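Local structure of cell surface protein (4GT6) at residues I249-S263 with K271-M285. The protein is of unknown function but, as an extracellular leucine-rich repeat protein of a gut bacterium, may bind other proteins. Numbering follows the deposited sequence.
Sequences IPNGVARIETHAFDS and KMPDSVVSIGTGAFM. With EDO (1,2-ethanediol), chain B; EDO (1,2-ethanediol), chain I; EDO (1,2-ethanediol), chain L.
With CG set opposite the backbone N (chi1 168°) and the chain extended as far as NE, R255 runs out alongside S278, whose OG sits between its own N and carbonyl carbon (chi1 66°) and accepts a hydrogen bond from NH1 of R255, 2.9 Å long and in the guanidinium plane. NE and NH2 make a side-on salt bridge to E257, NE to OE1 at 2.7 Å and NH2 to OE2, which also accepts from the backbone N of T258. A lysine in place of R255, with a single nitrogen, is likely to leave either S278 OG or part of the E257 carboxylate without its partner. On the opposite face of the sheet from R255 and S278, I256 and I279 pair in parallel between strands 253-256 and 278-279, as successive coils of a BspA-type leucine-rich repeat solenoid do. There, CD1 of I256 lies 3.9 Å from SE of selenomethionine M272. The rings of F261 and F284 form an offset stack, planes at 19° and centroids 4.6 Å apart; Y238 stacks on F261, and F307 meets the F284 ring. Where turns 257-260 and 280-283 meet, T281 O accepts both T258 OG1 (2.6 Å) and H259 N while lying over the imidazole face; ND1 is hydrogen-bonded to N199 OD1. Where turns 250-253 and 273-276 meet, S275 OG donates to V253 O (2.8 Å) and accepts from G252 N.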
loop_
_atom_site.group_PDB
_atom_site.type_symbol
_atom_site.label_atom_id
_atom_site.label_comp_id
_atom_site.label_asym_id
_atom_site.label_seq_id
_atom_site.Cartn_x
_atom_site.Cartn_y
_atom_site.Cartn_z
ATOM N N ILE A 249 18.967 -15.542 1.776
ATOM C CA ILE A 249 18.688 -14.747 0.570
ATOM C C ILE A 249 19.630 -15.260 -0.546
ATOM O O ILE A 249 20.835 -15.372 -0.325
ATOM C CB ILE A 249 18.867 -13.239 0.858
ATOM C CG1 ILE A 249 17.798 -12.760 1.882
ATOM C CG2 ILE A 249 18.804 -12.418 -0.455
ATOM C CD1 ILE A 249 18.106 -11.377 2.509
ATOM N N PRO A 250 19.104 -15.583 -1.746
ATOM C CA PRO A 250 19.981 -16.152 -2.786
ATOM C C PRO A 250 21.060 -15.212 -3.278
ATOM O O PRO A 250 20.860 -13.995 -3.405
ATOM C CB PRO A 250 19.032 -16.461 -3.948
ATOM C CG PRO A 250 17.663 -16.522 -3.344
ATOM C CD PRO A 250 17.681 -15.602 -2.151
ATOM N N ASN A 251 22.199 -15.811 -3.600
ATOM C CA ASN A 251 23.273 -15.120 -4.298
ATOM C C ASN A 251 22.673 -14.602 -5.631
ATOM O O ASN A 251 21.897 -15.319 -6.266
ATOM C CB ASN A 251 24.422 -16.097 -4.558
ATOM C CG ASN A 251 25.566 -15.503 -5.318
ATOM O OD1 ASN A 251 25.880 -14.326 -5.160
ATOM N ND2 ASN A 251 26.222 -16.312 -6.154
ATOM N N GLY A 252 22.978 -13.367 -5.998
ATOM C CA GLY A 252 22.404 -12.757 -7.199
ATOM C C GLY A 252 21.382 -11.686 -6.853
ATOM O O GLY A 252 20.937 -10.940 -7.735
ATOM N N VAL A 253 21.018 -11.586 -5.556
ATOM C CA VAL A 253 20.119 -10.533 -5.043
ATOM C C VAL A 253 21.008 -9.337 -4.707
ATOM O O VAL A 253 21.977 -9.493 -3.958
ATOM C CB VAL A 253 19.274 -10.995 -3.827
ATOM C CG1 VAL A 253 18.537 -9.795 -3.185
ATOM C CG2 VAL A 253 18.276 -12.078 -4.247
ATOM N N ALA A 254 20.717 -8.171 -5.294
ATOM C CA ALA A 254 21.541 -6.971 -5.091
ATOM C C ALA A 254 20.970 -6.035 -4.039
ATOM O O ALA A 254 21.683 -5.169 -3.524
ATOM C CB ALA A 254 21.670 -6.222 -6.406
ATOM N N ARG A 255 19.684 -6.191 -3.727
ATOM C CA ARG A 255 19.003 -5.274 -2.814
ATOM C C ARG A 255 17.874 -5.963 -2.077
ATOM O O ARG A 255 17.164 -6.785 -2.656
ATOM C CB ARG A 255 18.435 -4.090 -3.653
ATOM C CG ARG A 255 17.433 -3.171 -2.887
ATOM C CD ARG A 255 17.385 -1.757 -3.419
ATOM N NE ARG A 255 16.401 -0.931 -2.700
ATOM C CZ ARG A 255 16.684 -0.075 -1.719
ATOM N NH1 ARG A 255 17.929 0.059 -1.282
ATOM N NH2 ARG A 255 15.719 0.648 -1.162
ATOM N N ILE A 256 17.699 -5.603 -0.800
ATOM C CA ILE A 256 16.536 -5.987 -0.006
ATOM C C ILE A 256 15.703 -4.715 -0.008
ATOM O O ILE A 256 16.134 -3.712 0.577
ATOM C CB ILE A 256 16.859 -6.500 1.427
ATOM C CG1 ILE A 256 17.795 -7.715 1.402
ATOM C CG2 ILE A 256 15.542 -6.836 2.159
ATOM C CD1 ILE A 256 18.558 -7.914 2.748
ATOM N N GLU A 257 14.556 -4.721 -0.709
ATOM C CA GLU A 257 13.754 -3.519 -0.864
ATOM C C GLU A 257 13.039 -3.144 0.472
ATOM O O GLU A 257 12.995 -3.939 1.419
ATOM C CB GLU A 257 12.783 -3.668 -2.058
ATOM C CG GLU A 257 12.176 -2.370 -2.587
ATOM C CD GLU A 257 13.154 -1.220 -2.742
ATOM O OE1 GLU A 257 13.928 -1.240 -3.725
ATOM O OE2 GLU A 257 13.223 -0.364 -1.828
ATOM N N THR A 258 12.575 -1.899 0.561
ATOM C CA THR A 258 11.924 -1.364 1.756
ATOM C C THR A 258 10.779 -2.287 2.199
ATOM O O THR A 258 10.009 -2.772 1.365
ATOM C CB THR A 258 11.470 0.097 1.532
ATOM O OG1 THR A 258 10.885 0.607 2.737
ATOM C CG2 THR A 258 10.482 0.256 0.385
ATOM N N HIS A 259 10.715 -2.571 3.516
ATOM C CA HIS A 259 9.691 -3.414 4.165
ATOM C C HIS A 259 9.560 -4.825 3.535
ATOM O O HIS A 259 8.507 -5.453 3.680
ATOM C CB HIS A 259 8.329 -2.657 4.156
ATOM C CG HIS A 259 8.408 -1.343 4.880
ATOM N ND1 HIS A 259 8.360 -0.133 4.204
ATOM C CD2 HIS A 259 8.585 -1.096 6.199
ATOM C CE1 HIS A 259 8.503 0.807 5.132
ATOM N NE2 HIS A 259 8.617 0.275 6.350
ATOM N N ALA A 260 10.629 -5.350 2.868
ATOM C CA ALA A 260 10.518 -6.657 2.195
ATOM C C ALA A 260 10.237 -7.794 3.184
ATOM O O ALA A 260 9.585 -8.775 2.823
ATOM C CB ALA A 260 11.790 -6.968 1.394
ATOM N N PHE A 261 10.733 -7.662 4.431
ATOM C CA PHE A 261 10.543 -8.682 5.475
ATOM C C PHE A 261 9.795 -8.109 6.668
ATOM O O PHE A 261 9.913 -8.639 7.764
ATOM C CB PHE A 261 11.900 -9.233 5.963
ATOM C CG PHE A 261 12.691 -10.095 5.017
ATOM C CD1 PHE A 261 13.549 -9.521 4.080
ATOM C CD2 PHE A 261 12.668 -11.486 5.131
ATOM C CE1 PHE A 261 14.325 -10.322 3.231
ATOM C CE2 PHE A 261 13.429 -12.287 4.271
ATOM C CZ PHE A 261 14.259 -11.701 3.330
ATOM N N ASP A 262 8.996 -7.056 6.479
ATOM C CA ASP A 262 8.320 -6.501 7.639
ATOM C C ASP A 262 7.298 -7.502 8.208
ATOM O O ASP A 262 6.724 -8.317 7.470
ATOM C CB ASP A 262 7.689 -5.117 7.356
ATOM C CG ASP A 262 6.479 -5.029 6.409
ATOM O OD1 ASP A 262 6.081 -6.061 5.843
ATOM O OD2 ASP A 262 5.931 -3.925 6.254
ATOM N N SER A 263 7.164 -7.492 9.551
ATOM C CA SER A 263 6.186 -8.265 10.320
ATOM C C SER A 263 6.223 -9.788 10.084
ATOM O O SER A 263 5.165 -10.434 10.115
ATOM C CB SER A 263 4.773 -7.731 10.081
ATOM O OG SER A 263 4.683 -6.397 10.557
ATOM N N LYS A 271 20.101 -14.881 6.415
ATOM C CA LYS A 271 21.468 -14.805 5.907
ATOM C C LYS A 271 21.456 -14.049 4.589
ATOM O O LYS A 271 20.612 -14.315 3.735
ATOM C CB LYS A 271 22.101 -16.199 5.769
ATOM C CG LYS A 271 22.368 -16.809 7.140
ATOM C CD LYS A 271 22.924 -18.219 7.119
ATOM C CE LYS A 271 23.024 -18.784 8.520
ATOM N NZ LYS A 271 23.859 -17.936 9.419
HETATM N N MSE A 272 22.341 -13.052 4.463
HETATM C CA MSE A 272 22.453 -12.219 3.253
HETATM C C MSE A 272 23.682 -12.615 2.468
HETATM O O MSE A 272 24.743 -12.705 3.079
HETATM C CB MSE A 272 22.620 -10.717 3.597
HETATM C CG MSE A 272 21.513 -10.115 4.326
HETATM SE SE MSE A 272 21.983 -8.248 4.505
HETATM C CE MSE A 272 20.961 -8.081 6.143
ATOM N N PRO A 273 23.596 -12.727 1.119
ATOM C CA PRO A 273 24.804 -12.946 0.326
ATOM C C PRO A 273 25.568 -11.628 0.186
ATOM O O PRO A 273 24.954 -10.544 0.326
ATOM C CB PRO A 273 24.238 -13.410 -1.032
ATOM C CG PRO A 273 22.960 -12.636 -1.166
ATOM C CD PRO A 273 22.403 -12.554 0.256
ATOM N N ASP A 274 26.859 -11.701 -0.198
ATOM C CA ASP A 274 27.656 -10.486 -0.379
ATOM C C ASP A 274 27.245 -9.709 -1.644
ATOM O O ASP A 274 27.649 -8.554 -1.799
ATOM C CB ASP A 274 29.156 -10.795 -0.379
ATOM C CG ASP A 274 29.669 -11.304 0.965
ATOM O OD1 ASP A 274 29.054 -10.971 2.009
ATOM O OD2 ASP A 274 30.689 -12.018 0.973
ATOM N N SER A 275 26.370 -10.300 -2.499
ATOM C CA SER A 275 25.838 -9.577 -3.666
ATOM C C SER A 275 24.874 -8.467 -3.209
ATOM O O SER A 275 24.638 -7.531 -3.970
ATOM C CB SER A 275 25.153 -10.529 -4.656
ATOM O OG SER A 275 24.079 -11.262 -4.087
ATOM N N VAL A 276 24.334 -8.541 -1.965
ATOM C CA VAL A 276 23.427 -7.493 -1.448
ATOM C C VAL A 276 24.260 -6.240 -1.148
ATOM O O VAL A 276 25.190 -6.292 -0.323
ATOM C CB VAL A 276 22.600 -7.938 -0.210
ATOM C CG1 VAL A 276 21.850 -6.745 0.423
ATOM C CG2 VAL A 276 21.603 -9.037 -0.584
ATOM N N VAL A 277 23.942 -5.141 -1.827
ATOM C CA VAL A 277 24.694 -3.888 -1.641
ATOM C C VAL A 277 23.864 -2.835 -0.898
ATOM O O VAL A 277 24.421 -1.821 -0.470
ATOM C CB VAL A 277 25.289 -3.315 -2.951
ATOM C CG1 VAL A 277 26.267 -4.303 -3.584
ATOM C CG2 VAL A 277 24.206 -2.884 -3.943
ATOM N N SER A 278 22.540 -3.027 -0.785
ATOM C CA SER A 278 21.702 -2.056 -0.064
ATOM C C SER A 278 20.454 -2.712 0.512
ATOM O O SER A 278 19.977 -3.717 0.003
ATOM C CB SER A 278 21.301 -0.875 -0.953
ATOM O OG SER A 278 20.453 -1.271 -2.015
ATOM N N ILE A 279 19.954 -2.120 1.589
ATOM C CA ILE A 279 18.746 -2.531 2.321
ATOM C C ILE A 279 17.831 -1.325 2.414
ATOM O O ILE A 279 18.301 -0.242 2.776
ATOM C CB ILE A 279 19.103 -3.055 3.736
ATOM C CG1 ILE A 279 20.151 -4.188 3.689
ATOM C CG2 ILE A 279 17.852 -3.527 4.469
ATOM C CD1 ILE A 279 20.752 -4.521 5.077
ATOM N N GLY A 280 16.540 -1.523 2.137
ATOM C CA GLY A 280 15.563 -0.450 2.203
ATOM C C GLY A 280 15.065 -0.184 3.610
ATOM O O GLY A 280 15.162 -1.038 4.497
ATOM N N THR A 281 14.466 0.985 3.799
ATOM C CA THR A 281 13.839 1.392 5.065
ATOM C C THR A 281 12.914 0.289 5.606
ATOM O O THR A 281 12.134 -0.297 4.844
ATOM C CB THR A 281 13.012 2.679 4.836
ATOM O OG1 THR A 281 13.905 3.722 4.445
ATOM C CG2 THR A 281 12.218 3.108 6.101
ATOM N N GLY A 282 13.039 0.009 6.903
ATOM C CA GLY A 282 12.185 -0.932 7.625
ATOM C C GLY A 282 12.142 -2.328 7.032
ATOM O O GLY A 282 11.141 -3.030 7.184
ATOM N N ALA A 283 13.237 -2.762 6.406
ATOM C CA ALA A 283 13.267 -4.069 5.755
ATOM C C ALA A 283 12.869 -5.206 6.691
ATOM O O ALA A 283 12.169 -6.090 6.246
ATOM C CB ALA A 283 14.631 -4.338 5.166
ATOM N N PHE A 284 13.287 -5.186 7.969
ATOM C CA PHE A 284 12.975 -6.268 8.920
ATOM C C PHE A 284 12.196 -5.737 10.118
ATOM O O PHE A 284 12.217 -6.345 11.190
ATOM C CB PHE A 284 14.277 -6.943 9.404
ATOM C CG PHE A 284 15.037 -7.631 8.296
ATOM C CD1 PHE A 284 14.766 -8.954 7.965
ATOM C CD2 PHE A 284 16.021 -6.958 7.585
ATOM C CE1 PHE A 284 15.476 -9.590 6.940
ATOM C CE2 PHE A 284 16.712 -7.585 6.547
ATOM C CZ PHE A 284 16.430 -8.896 6.227
HETATM N N MSE A 285 11.449 -4.664 9.933
HETATM C CA MSE A 285 10.761 -4.100 11.077
HETATM C C MSE A 285 9.602 -4.987 11.592
HETATM O O MSE A 285 8.934 -5.674 10.819
HETATM C CB MSE A 285 10.328 -2.661 10.834
HETATM C CG MSE A 285 9.157 -2.461 9.952
HETATM SE SE MSE A 285 8.732 -0.524 10.003
HETATM C CE MSE A 285 8.420 -0.194 11.872
HETATM C C1 EDO B . 15.840 3.563 1.399
HETATM O O1 EDO B . 14.770 2.623 1.253
HETATM C C2 EDO B . 17.194 2.848 1.637
HETATM O O2 EDO B . 17.831 2.550 0.405
HETATM C C1 EDO I . 27.837 -13.214 4.487
HETATM O O1 EDO I . 27.509 -12.926 3.136
HETATM C C2 EDO I . 29.360 -13.007 4.730
HETATM O O2 EDO I . 29.701 -11.635 4.571
HETATM C C1 EDO L . 9.689 4.277 2.129
HETATM O O1 EDO L . 9.648 2.927 2.561
HETATM C C2 EDO L . 10.882 4.571 1.202
HETATM O O2 EDO L . 10.618 4.040 -0.075
HETATM O O HOH W 1 27.289 -13.174 -3.288
#